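Local structure of Cfl (Pectobacterium brasiliense, 7A9J) at residues I77-C82 and A122-K127; I357-P362 and N415-F420; S453-V458 and E465-L470. The protein is a coronafacic acid ligase of the ATP-dependent AMP-binding enzyme family, probably activating carboxylic acids such as coronafacic acid for amide formation. The protein carries 1 engineered substitution. All blocks are in the same frame, centred on the assembly; numbering follows the deposited sequence.

Interaction 1 (I77-C82 and A122-K127); sequences IHMGNC and AYIGDK
H78 and Y123 both turn CG anti to the backbone N (chi1 -176° and 166°), and these torsions bring imidazole and phenol together on one face of a five-stranded parallel sheet, where strands 74-78 and 122-125 are neighbours. H78 ND1 and Y123 OH lie 2.9 Å apart in a hydrogen bond whose donor may be either group. The phenolic oxygen meets the imidazole at its edge, and the two rings approach rim to rim with neither over the other. Y123 CE2 also packs against H78 CB at 3.5 Å. G125, lacking a side chain, leaves room for the phenol to reach across, and helix 127-132 covers this face with R129 and F130.

Between the backbones, H78 N donates to I124 O (2.8 Å), and the return bond from D126 N to H78 O is weak. I77 and I124 point to the other face, against helix 83-95, and M79, just past the strand, also touches L85 of that helix; bent at its last torsion, it lies alongside I124 and brings CE to 3.5 Å from I124 CG2.

Beyond the strand ends D126 adds a side-chain link. It is the N-cap residue of helix 127-132, and its OD2 forms a salt bridge with R129. The same oxygen accepts from G80 N at 2.8 Å, the donor standing 44° out of the carboxylate plane.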
ATOM      1  N   ILE A  77      -6.171  -5.420 -17.167  1.00 30.63           N
ATOM      2  CA  ILE A  77      -6.987  -4.261 -16.837  1.00 31.58           C
ATOM      3  C   ILE A  77      -6.040  -3.098 -16.607  1.00 32.34           C
ATOM      4  O   ILE A  77      -5.051  -3.216 -15.863  1.00 31.30           O
ATOM      5  CB  ILE A  77      -7.855  -4.506 -15.585  1.00 29.47           C
ATOM      6  CG1 ILE A  77      -8.780  -5.707 -15.817  1.00 35.55           C
ATOM      7  CG2 ILE A  77      -8.729  -3.285 -15.345  1.00 31.76           C
ATOM      8  CD1 ILE A  77      -9.676  -6.021 -14.627  1.00 38.41           C
ATOM      9  N   HIS A  78      -6.358  -1.976 -17.200  1.00 30.18           N
ATOM     10  CA  HIS A  78      -5.314  -0.949 -17.285  1.00 32.57           C
ATOM     11  C   HIS A  78      -6.046   0.398 -17.293  1.00 40.86           C
ATOM     12  O   HIS A  78      -6.299   0.969 -18.339  1.00 33.35           O
ATOM     13  CB  HIS A  78      -4.472  -1.191 -18.538  1.00 34.64           C
ATOM     14  CG  HIS A  78      -3.288  -0.278 -18.713  1.00 33.03           C
ATOM     15  ND1 HIS A  78      -2.955   0.246 -19.955  1.00 35.62           N
ATOM     16  CD2 HIS A  78      -2.289   0.100 -17.866  1.00 32.01           C
ATOM     17  CE1 HIS A  78      -1.845   0.955 -19.847  1.00 37.96           C
ATOM     18  NE2 HIS A  78      -1.396   0.851 -18.606  1.00 34.09           N
ATOM     19  N   MET A  79      -6.414   0.894 -16.102  1.00 31.26           N
ATOM     20  CA  MET A  79      -7.195   2.127 -16.050  1.00 32.38           C
ATOM     21  C   MET A  79      -7.062   2.837 -14.700  1.00 32.73           C
ATOM     22  O   MET A  79      -6.663   2.242 -13.680  1.00 31.53           O
ATOM     23  CB  MET A  79      -8.663   1.859 -16.377  1.00 43.78           C
ATOM     24  CG  MET A  79      -9.419   1.066 -15.432  1.00 42.36           C
ATOM     25  SD  MET A  79     -11.228   0.888 -15.933  1.00 37.14           S
ATOM     26  CE  MET A  79     -11.146   0.235 -17.612  1.00 45.21           C
ATOM     27  N   GLY A  80      -7.294   4.155 -14.753  1.00 30.26           N
ATOM     28  CA  GLY A  80      -7.285   4.995 -13.565  1.00 35.62           C
ATOM     29  C   GLY A  80      -8.556   4.795 -12.754  1.00 32.48           C
ATOM     30  O   GLY A  80      -9.379   3.932 -13.050  1.00 34.13           O
ATOM     31  N   ASN A  81      -8.673   5.533 -11.641  1.00 28.56           N
ATOM     32  CA  ASN A  81      -9.773   5.256 -10.719  1.00 27.81           C
ATOM     33  C   ASN A  81     -11.112   5.679 -11.355  1.00 29.73           C
ATOM     34  O   ASN A  81     -11.290   6.846 -11.686  1.00 34.09           O
ATOM     35  CB  ASN A  81      -9.587   6.041  -9.443  1.00 28.89           C
ATOM     36  CG  ASN A  81      -8.328   5.619  -8.706  1.00 33.98           C
ATOM     37  OD1 ASN A  81      -7.688   4.616  -9.056  1.00 32.01           O
ATOM     38  ND2 ASN A  81      -7.857   6.516  -7.819  1.00 34.76           N
ATOM     39  N   CYS A  82     -12.005   4.744 -11.517  1.00 27.72           N
ATOM     40  CA  CYS A  82     -13.350   5.076 -12.028  1.00 29.16           C
ATOM     41  C   CYS A  82     -14.297   3.972 -11.588  1.00 27.43           C
ATOM     42  O   CYS A  82     -13.872   2.893 -11.129  1.00 28.02           O
ATOM     43  CB  CYS A  82     -13.344   5.267 -13.552  1.00 31.80           C
ATOM     44  SG  CYS A  82     -12.830   3.782 -14.450  1.00 31.56           S
ATOM     45  N   ALA A 122      -7.713 -10.845 -23.292  1.00 39.98           N
ATOM     46  CA  ALA A 122      -8.481  -9.624 -23.467  1.00 38.09           C
ATOM     47  C   ALA A 122      -7.832  -8.502 -22.666  1.00 37.45           C
ATOM     48  O   ALA A 122      -7.101  -8.750 -21.709  1.00 37.67           O
ATOM     49  CB  ALA A 122      -9.951  -9.814 -23.047  1.00 40.63           C
ATOM     50  N   TYR A 123      -8.135  -7.260 -23.061  1.00 34.95           N
ATOM     51  CA  TYR A 123      -7.642  -6.067 -22.370  1.00 33.26           C
ATOM     52  C   TYR A 123      -8.820  -5.102 -22.174  1.00 32.73           C
ATOM     53  O   TYR A 123      -9.626  -4.918 -23.089  1.00 34.87           O
ATOM     54  CB  TYR A 123      -6.520  -5.432 -23.220  1.00 37.43           C
ATOM     55  CG  TYR A 123      -6.126  -4.039 -22.849  1.00 33.58           C
ATOM     56  CD1 TYR A 123      -6.889  -2.941 -23.279  1.00 34.16           C
ATOM     57  CD2 TYR A 123      -4.974  -3.799 -22.119  1.00 36.77           C
ATOM     58  CE1 TYR A 123      -6.520  -1.638 -22.971  1.00 34.68           C
ATOM     59  CE2 TYR A 123      -4.584  -2.494 -21.785  1.00 34.71           C
ATOM     60  CZ  TYR A 123      -5.350  -1.431 -22.189  1.00 34.16           C
ATOM     61  OH  TYR A 123      -5.025  -0.108 -21.936  1.00 35.15           O
ATOM     62  N   ILE A 124      -8.932  -4.514 -20.973  1.00 31.66           N
ATOM     63  CA  ILE A 124      -9.885  -3.433 -20.694  1.00 33.75           C
ATOM     64  C   ILE A 124      -9.107  -2.250 -20.127  1.00 32.61           C
ATOM     65  O   ILE A 124      -8.398  -2.391 -19.124  1.00 32.69           O
ATOM     66  CB  ILE A 124     -10.978  -3.872 -19.715  1.00 31.66           C
ATOM     67  CG1 ILE A 124     -11.822  -4.997 -20.320  1.00 32.23           C
ATOM     68  CG2 ILE A 124     -11.969  -2.711 -19.396  1.00 35.82           C
ATOM     69  CD1 ILE A 124     -12.788  -5.643 -19.289  1.00 32.70           C
ATOM     70  N   GLY A 125      -9.215  -1.102 -20.773  1.00 30.70           N
ATOM     71  CA  GLY A 125      -8.477   0.068 -20.348  1.00 34.02           C
ATOM     72  C   GLY A 125      -9.301   1.324 -20.541  1.00 33.19           C
ATOM     73  O   GLY A 125     -10.407   1.295 -21.102  1.00 32.41           O
ATOM     74  N   ASP A 126      -8.767   2.439 -20.045  1.00 31.92           N
ATOM     75  CA  ASP A 126      -9.396   3.727 -20.277  1.00 32.67           C
ATOM     76  C   ASP A 126      -8.617   4.512 -21.303  1.00 36.16           C
ATOM     77  O   ASP A 126      -7.576   4.074 -21.829  1.00 35.01           O
ATOM     78  CB  ASP A 126      -9.617   4.525 -18.971  1.00 32.59           C
ATOM     79  CG  ASP A 126      -8.346   4.907 -18.249  1.00 37.05           C
ATOM     80  OD1 ASP A 126      -7.237   4.768 -18.816  1.00 35.93           O
ATOM     81  OD2 ASP A 126      -8.468   5.345 -17.056  1.00 34.88           O
ATOM     82  N   LYS A 127      -9.211   5.643 -21.697  1.00 31.36           N
ATOM     83  CA  LYS A 127      -8.675   6.373 -22.826  1.00 31.57           C
ATOM     84  C   LYS A 127      -7.212   6.748 -22.607  1.00 39.32           C
ATOM     85  O   LYS A 127      -6.353   6.505 -23.468  1.00 32.54           O
ATOM     86  CB  LYS A 127      -9.526   7.621 -23.081  1.00 37.41           C
ATOM     87  CG  LYS A 127      -9.121   8.340 -24.334  1.00 35.86           C
ATOM     88  CD  LYS A 127      -9.960   9.598 -24.615  1.00 43.00           C
ATOM     89  CE  LYS A 127      -9.419  10.364 -25.803  1.00 47.35           C
ATOM     90  NZ  LYS A 127     -10.220  11.567 -26.159  1.00 46.96           N
TER

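Interaction 2 (I357-P362 and N415-F420). Engineered in segment 415-420: G416 (natural residue Arg).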
ATOM      1  N   ILE A 357       5.240  -1.835  14.713  1.00 25.47           N
ATOM      2  CA  ILE A 357       4.338  -2.110  13.611  1.00 30.21           C
ATOM      3  C   ILE A 357       3.017  -2.721  14.010  1.00 28.86           C
ATOM      4  O   ILE A 357       2.134  -2.896  13.119  1.00 32.32           O
ATOM      5  CB  ILE A 357       4.973  -2.974  12.521  1.00 32.20           C
ATOM      6  CG1 ILE A 357       5.421  -4.321  13.105  1.00 32.13           C
ATOM      7  CG2 ILE A 357       6.076  -2.169  11.836  1.00 40.47           C
ATOM      8  CD1 ILE A 357       6.062  -5.190  12.042  1.00 34.38           C
ATOM      9  N   GLY A 358       2.780  -3.001  15.269  1.00 29.28           N
ATOM     10  CA  GLY A 358       1.438  -3.431  15.592  1.00 26.16           C
ATOM     11  C   GLY A 358       1.299  -4.933  15.815  1.00 26.88           C
ATOM     12  O   GLY A 358       2.276  -5.641  16.140  1.00 29.40           O
ATOM     13  N   TRP A 359       0.098  -5.439  15.599  1.00 26.38           N
ATOM     14  CA  TRP A 359      -0.272  -6.767  16.000  1.00 28.66           C
ATOM     15  C   TRP A 359      -0.611  -7.625  14.791  1.00 26.03           C
ATOM     16  O   TRP A 359      -1.351  -7.170  13.907  1.00 29.59           O
ATOM     17  CB  TRP A 359      -1.493  -6.728  16.937  1.00 31.72           C
ATOM     18  CG  TRP A 359      -1.211  -6.182  18.290  1.00 30.69           C
ATOM     19  CD1 TRP A 359      -0.919  -6.925  19.413  1.00 30.15           C
ATOM     20  CD2 TRP A 359      -1.057  -4.786  18.683  1.00 29.08           C
ATOM     21  NE1 TRP A 359      -0.668  -6.098  20.468  1.00 33.06           N
ATOM     22  CE2 TRP A 359      -0.759  -4.792  20.061  1.00 29.63           C
ATOM     23  CE3 TRP A 359      -1.251  -3.554  18.027  1.00 31.31           C
ATOM     24  CZ2 TRP A 359      -0.548  -3.606  20.805  1.00 31.12           C
ATOM     25  CZ3 TRP A 359      -1.044  -2.376  18.750  1.00 33.92           C
ATOM     26  CH2 TRP A 359      -0.665  -2.423  20.127  1.00 30.73           C
ATOM     27  N   PRO A 360      -0.296  -8.920  14.826  1.00 27.18           N
ATOM     28  CA  PRO A 360      -0.778  -9.814  13.747  1.00 25.36           C
ATOM     29  C   PRO A 360      -2.295  -9.840  13.698  1.00 28.40           C
ATOM     30  O   PRO A 360      -2.987  -9.906  14.718  1.00 29.58           O
ATOM     31  CB  PRO A 360      -0.223 -11.200  14.147  1.00 25.14           C
ATOM     32  CG  PRO A 360       1.086 -10.818  14.928  1.00 39.88           C
ATOM     33  CD  PRO A 360       0.647  -9.601  15.747  1.00 31.82           C
ATOM     34  N   LEU A 361      -2.801  -9.811  12.474  1.00 25.83           N
ATOM     35  CA  LEU A 361      -4.217  -9.923  12.234  1.00 25.76           C
ATOM     36  C   LEU A 361      -4.704 -11.338  12.509  1.00 27.34           C
ATOM     37  O   LEU A 361      -3.909 -12.268  12.662  1.00 29.73           O
ATOM     38  CB  LEU A 361      -4.445  -9.486  10.805  1.00 26.05           C
ATOM     39  CG  LEU A 361      -4.330  -7.959  10.674  1.00 29.65           C
ATOM     40  CD1 LEU A 361      -4.296  -7.567   9.136  1.00 28.92           C
ATOM     41  CD2 LEU A 361      -5.428  -7.195  11.432  1.00 28.23           C
ATOM     42  N   PRO A 362      -6.033 -11.554  12.538  1.00 29.84           N
ATOM     43  CA  PRO A 362      -6.542 -12.905  12.851  1.00 33.28           C
ATOM     44  C   PRO A 362      -6.065 -13.954  11.856  1.00 28.38           C
ATOM     45  O   PRO A 362      -6.028 -13.723  10.647  1.00 33.80           O
ATOM     46  CB  PRO A 362      -8.072 -12.738  12.827  1.00 32.72           C
ATOM     47  CG  PRO A 362      -8.292 -11.273  13.130  1.00 32.86           C
ATOM     48  CD  PRO A 362      -7.131 -10.557  12.442  1.00 30.37           C
ATOM     49  N   ASN A 415       2.235  -7.955  25.187  1.00 35.29           N
ATOM     50  CA  ASN A 415       0.873  -7.846  24.731  1.00 34.73           C
ATOM     51  C   ASN A 415       0.737  -8.196  23.238  1.00 31.54           C
ATOM     52  O   ASN A 415      -0.275  -7.907  22.612  1.00 33.36           O
ATOM     53  CB  ASN A 415       0.408  -6.441  25.042  1.00 34.70           C
ATOM     54  CG  ASN A 415       1.140  -5.398  24.245  1.00 46.30           C
ATOM     55  OD1 ASN A 415       2.056  -5.712  23.497  1.00 39.42           O
ATOM     56  ND2 ASN A 415       0.729  -4.143  24.387  1.00 36.26           N
ATOM     57  N   GLY A 416       1.820  -8.726  22.628  1.00 35.00           N
ATOM     58  CA  GLY A 416       1.782  -9.062  21.215  1.00 32.86           C
ATOM     59  C   GLY A 416       2.312  -8.021  20.258  1.00 32.68           C
ATOM     60  O   GLY A 416       2.469  -8.318  19.066  1.00 31.84           O
ATOM     61  N   ASN A 417       2.492  -6.782  20.705  1.00 32.98           N
ATOM     62  CA  ASN A 417       2.931  -5.725  19.803  1.00 30.34           C
ATOM     63  C   ASN A 417       4.350  -6.017  19.283  1.00 27.70           C
ATOM     64  O   ASN A 417       5.205  -6.474  20.027  1.00 31.03           O
ATOM     65  CB  ASN A 417       2.916  -4.376  20.530  1.00 31.79           C
ATOM     66  CG  ASN A 417       3.191  -3.212  19.605  1.00 30.29           C
ATOM     67  OD1 ASN A 417       2.988  -3.294  18.404  1.00 31.30           O
ATOM     68  ND2 ASN A 417       3.690  -2.110  20.177  1.00 38.59           N
ATOM     69  N   LEU A 418       4.539  -5.799  17.963  1.00 28.31           N
ATOM     70  CA  LEU A 418       5.852  -6.041  17.339  1.00 29.63           C
ATOM     71  C   LEU A 418       6.596  -4.725  17.327  1.00 30.33           C
ATOM     72  O   LEU A 418       6.304  -3.812  16.569  1.00 30.36           O
ATOM     73  CB  LEU A 418       5.660  -6.598  15.934  1.00 29.06           C
ATOM     74  CG  LEU A 418       4.997  -7.981  16.099  1.00 30.43           C
ATOM     75  CD1 LEU A 418       4.573  -8.399  14.703  1.00 35.28           C
ATOM     76  CD2 LEU A 418       6.052  -9.032  16.653  1.00 33.75           C
ATOM     77  N   ILE A 419       7.544  -4.605  18.235  1.00 38.80           N
ATOM     78  CA  ILE A 419       8.487  -3.503  18.179  1.00 38.17           C
ATOM     79  C   ILE A 419       9.354  -3.626  16.941  1.00 36.40           C
ATOM     80  O   ILE A 419       9.888  -4.701  16.624  1.00 35.79           O
ATOM     81  CB  ILE A 419       9.331  -3.517  19.469  1.00 39.04           C
ATOM     82  CG1 ILE A 419       8.488  -3.255  20.689  1.00 41.08           C
ATOM     83  CG2 ILE A 419      10.436  -2.522  19.339  1.00 38.37           C
ATOM     84  CD1 ILE A 419       7.449  -2.112  20.644  1.00 42.01           C
ATOM     85  N   PHE A 420       9.582  -2.523  16.271  1.00 35.80           N
ATOM     86  CA  PHE A 420      10.270  -2.549  14.991  1.00 34.33           C
ATOM     87  C   PHE A 420      11.708  -2.102  15.179  1.00 33.81           C
ATOM     88  O   PHE A 420      11.968  -1.016  15.701  1.00 36.69           O
ATOM     89  CB  PHE A 420       9.540  -1.671  13.960  1.00 34.46           C
ATOM     90  CG  PHE A 420      10.107  -1.779  12.585  1.00 37.17           C
ATOM     91  CD1 PHE A 420       9.753  -2.859  11.785  1.00 49.58           C
ATOM     92  CD2 PHE A 420      10.855  -0.756  12.051  1.00 38.30           C
ATOM     93  CE1 PHE A 420      10.233  -2.942  10.495  1.00 54.83           C
ATOM     94  CE2 PHE A 420      11.342  -0.841  10.745  1.00 42.75           C
ATOM     95  CZ  PHE A 420      11.049  -1.936   9.997  1.00 46.18           C
TER
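W359 NE1 donates to N415 O at 2.8 Å and so ties strand 356-360 to the turn that leads into strand 418-423. The carbonyl oxygen lies almost in the indole plane, whereas seen from N415 the donor stands 44° above the carbonyl plane. Two backbone bonds pair the antiparallel strands themselves: I357 N to L418 O, nearly straight, and L418 N to G358 O, each 2.9 Å. A weak fourth bond takes G358 N to N417 OD1.

The turn is itself braced. N415 OD1 accepts from N417 N, an Asx turn, while its backbone O takes the indole N-H. G416 between them is an engineered residue, arginine in the natural protein; its carbonyl carbon comes within 3.5 Å of W359 CD1.

Outward from these bonds, N417 covers one face of the indole. Its CB rests 3.6 Å from W359 CZ2, and its amide plane is only 20° from that of the ring. Rings of H346 and H347 also meet the indole. On the buried side, I357 splits its branches: CG1 packs 3.6 Å from L418 CB, while CG2 reaches F420 CD1 at 3.7 Å. I344 of strand 342-346 touches both I357 and L418.

The N-H bond at the edge and N417 over a face are likely to restrain the indole in both tilt and rotation, and one aromatic side chain thereby ties the loop 415-417 to the strand.

Interaction 3 (S453-V458 and E465-L470)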
ATOM      1  N   SER A 453      16.817  13.302  11.914  1.00 48.90           N
ATOM      2  CA  SER A 453      18.084  12.647  12.169  1.00 46.73           C
ATOM      3  C   SER A 453      18.120  11.361  11.368  1.00 47.22           C
ATOM      4  O   SER A 453      17.080  10.738  11.137  1.00 45.98           O
ATOM      5  CB  SER A 453      18.254  12.366  13.666  1.00 46.15           C
ATOM      6  OG  SER A 453      19.383  11.539  13.848  1.00 64.19           O
ATOM      7  N   VAL A 454      19.313  10.977  10.919  1.00 43.04           N
ATOM      8  CA  VAL A 454      19.541   9.672  10.312  1.00 36.14           C
ATOM      9  C   VAL A 454      20.824   9.111  10.936  1.00 41.06           C
ATOM     10  O   VAL A 454      21.833   9.828  11.031  1.00 38.47           O
ATOM     11  CB  VAL A 454      19.696   9.751   8.779  1.00 34.95           C
ATOM     12  CG1 VAL A 454      20.011   8.383   8.209  1.00 39.13           C
ATOM     13  CG2 VAL A 454      18.414  10.268   8.100  1.00 44.16           C
ATOM     14  N   VAL A 455      20.785   7.839  11.367  1.00 33.70           N
ATOM     15  CA  VAL A 455      21.933   7.188  12.019  1.00 32.28           C
ATOM     16  C   VAL A 455      22.441   6.069  11.114  1.00 34.76           C
ATOM     17  O   VAL A 455      21.650   5.331  10.528  1.00 33.51           O
ATOM     18  CB  VAL A 455      21.551   6.659  13.419  1.00 35.48           C
ATOM     19  CG1 VAL A 455      22.668   5.782  14.031  1.00 36.08           C
ATOM     20  CG2 VAL A 455      21.201   7.800  14.354  1.00 35.86           C
ATOM     21  N   PHE A 456      23.769   5.961  10.965  1.00 31.33           N
ATOM     22  CA  PHE A 456      24.357   4.923  10.131  1.00 28.41           C
ATOM     23  C   PHE A 456      25.761   4.643  10.668  1.00 30.97           C
ATOM     24  O   PHE A 456      26.228   5.290  11.605  1.00 34.97           O
ATOM     25  CB  PHE A 456      24.474   5.334   8.659  1.00 30.40           C
ATOM     26  CG  PHE A 456      25.234   6.658   8.428  1.00 32.50           C
ATOM     27  CD1 PHE A 456      24.560   7.866   8.463  1.00 37.18           C
ATOM     28  CD2 PHE A 456      26.633   6.678   8.137  1.00 30.80           C
ATOM     29  CE1 PHE A 456      25.214   9.065   8.261  1.00 38.67           C
ATOM     30  CE2 PHE A 456      27.300   7.916   7.890  1.00 36.18           C
ATOM     31  CZ  PHE A 456      26.600   9.090   7.964  1.00 39.06           C
ATOM     32  N   SER A 457      26.416   3.658  10.095  1.00 31.25           N
ATOM     33  CA  SER A 457      27.786   3.426  10.526  1.00 29.58           C
ATOM     34  C   SER A 457      28.751   3.534   9.359  1.00 32.79           C
ATOM     35  O   SER A 457      28.362   3.458   8.189  1.00 34.16           O
ATOM     36  CB  SER A 457      27.943   2.044  11.216  1.00 37.07           C
ATOM     37  OG  SER A 457      27.810   0.999  10.250  1.00 35.67           O
ATOM     38  N   VAL A 458      30.019   3.707   9.724  1.00 30.91           N
ATOM     39  CA  VAL A 458      31.124   3.696   8.774  1.00 31.20           C
ATOM     40  C   VAL A 458      32.130   2.677   9.260  1.00 34.37           C
ATOM     41  O   VAL A 458      32.185   2.344  10.456  1.00 33.05           O
ATOM     42  CB  VAL A 458      31.761   5.100   8.595  1.00 32.45           C
ATOM     43  CG1 VAL A 458      30.655   6.013   7.954  1.00 32.14           C
ATOM     44  CG2 VAL A 458      32.228   5.697   9.896  1.00 33.34           C
ATOM     45  N   GLU A 465      32.997  -1.008  13.187  1.00 33.66           N
ATOM     46  CA  GLU A 465      32.085   0.029  12.751  1.00 35.21           C
ATOM     47  C   GLU A 465      32.053   1.150  13.768  1.00 37.21           C
ATOM     48  O   GLU A 465      32.247   0.923  14.962  1.00 36.28           O
ATOM     49  CB  GLU A 465      30.619  -0.493  12.618  1.00 37.10           C
ATOM     50  CG  GLU A 465      30.410  -1.521  11.527  1.00 44.82           C
ATOM     51  CD  GLU A 465      28.951  -2.057  11.537  1.00 42.75           C
ATOM     52  OE1 GLU A 465      28.011  -1.284  11.252  1.00 44.31           O
ATOM     53  OE2 GLU A 465      28.716  -3.239  11.857  1.00 49.49           O
ATOM     54  N   ARG A 466      31.706   2.345  13.303  1.00 33.79           N
ATOM     55  CA  ARG A 466      31.551   3.493  14.186  1.00 34.92           C
ATOM     56  C   ARG A 466      30.233   4.166  13.839  1.00 34.40           C
ATOM     57  O   ARG A 466      29.931   4.335  12.654  1.00 32.68           O
ATOM     58  CB  ARG A 466      32.722   4.452  13.988  1.00 41.01           C
ATOM     59  CG  ARG A 466      32.688   5.718  14.788  1.00 47.40           C
ATOM     60  CD  ARG A 466      34.070   6.419  14.711  1.00 39.72           C
ATOM     61  NE  ARG A 466      34.457   6.683  13.331  1.00 39.23           N
ATOM     62  CZ  ARG A 466      34.332   7.850  12.710  1.00 49.78           C
ATOM     63  NH1 ARG A 466      33.824   8.902  13.349  1.00 54.91           N
ATOM     64  NH2 ARG A 466      34.736   7.955  11.443  1.00 50.77           N
ATOM     65  N   ILE A 467      29.466   4.551  14.865  1.00 33.38           N
ATOM     66  CA  ILE A 467      28.125   5.098  14.631  1.00 35.88           C
ATOM     67  C   ILE A 467      28.187   6.592  14.395  1.00 36.68           C
ATOM     68  O   ILE A 467      28.757   7.339  15.197  1.00 38.76           O
ATOM     69  CB  ILE A 467      27.200   4.775  15.816  1.00 35.21           C
ATOM     70  CG1 ILE A 467      27.060   3.255  15.919  1.00 35.71           C
ATOM     71  CG2 ILE A 467      25.807   5.478  15.651  1.00 33.64           C
ATOM     72  CD1 ILE A 467      26.247   2.831  17.136  1.00 43.65           C
ATOM     73  N   ILE A 468      27.581   7.032  13.294  1.00 31.51           N
ATOM     74  CA  ILE A 468      27.494   8.445  12.948  1.00 33.27           C
ATOM     75  C   ILE A 468      26.031   8.868  13.038  1.00 35.23           C
ATOM     76  O   ILE A 468      25.139   8.141  12.571  1.00 35.01           O
ATOM     77  CB  ILE A 468      28.028   8.675  11.521  1.00 34.55           C
ATOM     78  CG1 ILE A 468      29.379   7.956  11.317  1.00 34.79           C
ATOM     79  CG2 ILE A 468      28.013  10.174  11.185  1.00 36.02           C
ATOM     80  CD1 ILE A 468      30.532   8.387  12.253  1.00 33.33           C
ATOM     81  N   ALA A 469      25.776  10.049  13.585  1.00 35.68           N
ATOM     82  CA  ALA A 469      24.413  10.590  13.567  1.00 39.98           C
ATOM     83  C   ALA A 469      24.386  11.846  12.714  1.00 40.55           C
ATOM     84  O   ALA A 469      25.106  12.815  13.002  1.00 42.27           O
ATOM     85  CB  ALA A 469      23.928  10.915  14.987  1.00 41.66           C
ATOM     86  N   LEU A 470      23.550  11.842  11.688  1.00 39.45           N
ATOM     87  CA  LEU A 470      23.213  13.072  10.990  1.00 42.94           C
ATOM     88  C   LEU A 470      22.084  13.765  11.741  1.00 49.16           C
ATOM     89  O   LEU A 470      21.033  13.165  11.979  1.00 48.96           O
ATOM     90  CB  LEU A 470      22.841  12.729   9.547  1.00 48.71           C
ATOM     91  CG  LEU A 470      22.899  13.714   8.388  1.00 55.30           C
ATOM     92  CD1 LEU A 470      24.186  14.503   8.458  1.00 58.18           C
ATOM     93  CD2 LEU A 470      22.860  12.892   7.093  1.00 45.41           C
TER
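The phenyl ring of F456 carries I468 on one face: I468 CB sits 4.0 Å from the ring centroid and 22° off the normal, a CH-pi contact, while V458 CG1 lies in plane at the ring's edge. I468 also serves a second flat group, since its CD1 lies 3.5 Å above the plane of the R466 guanidinium, toward the rim. V458 runs alongside R466, with CG2 close to NH2. The polar end of that arginine is bound outside the hairpin, by a salt bridge to E500 and a hydrogen bond to Y524.

Beneath these groups is a regular antiparallel beta hairpin. V454 with L470, F456 with I468 and V458 with R466 are hydrogen-bonded pairs, each contributing two backbone bonds. S453 OG adds a further bond to L470 O at 3.0 Å, so that carbonyl accepts from both S453 OG and V454 N.

V455, S457, I467 and A469 form the opposite face. V455 CG1 packs 3.5 Å from I467 CG2. S457 places OG between its backbone N and carbonyl carbon (chi1 70°), from where it donates to the anti lone pair of E465 OE1 at a short 2.5 Å, and E465 OE2 is taken by K429 N.

Strand 450-460 forms one border of the C-terminal domain's mixed sheet, with strand 464-473 next to it and strand 500-503 beyond. Helix 517-522 packs against V454, F456 and V458; helix 437-445 covers V455, and strand 428-430 lies against S457, E465 and I467.

In the fold
The three contacts follow one another along the chain and share no strand. Interactions 1 and 3 are buried, each between adjacent strands of a sheet, but the first joins parallel strands far apart in sequence and the third the two arms of a hairpin. Interaction 2 is partly buried; it too pairs neighbouring strands, 356-360 and 418-423, but takes in the turn before the second. Polar chemistry shifts accordingly: side-chain bonds supplement a short parallel pairing in 1, an indole and an Asx turn extend the strand pairing in 2, and a full backbone ladder dominates 3. Interactions 1 and 3 lie on opposite sides of the chain's centre; interactions 2 and 3 approach within about 12 Å at their nearest atoms.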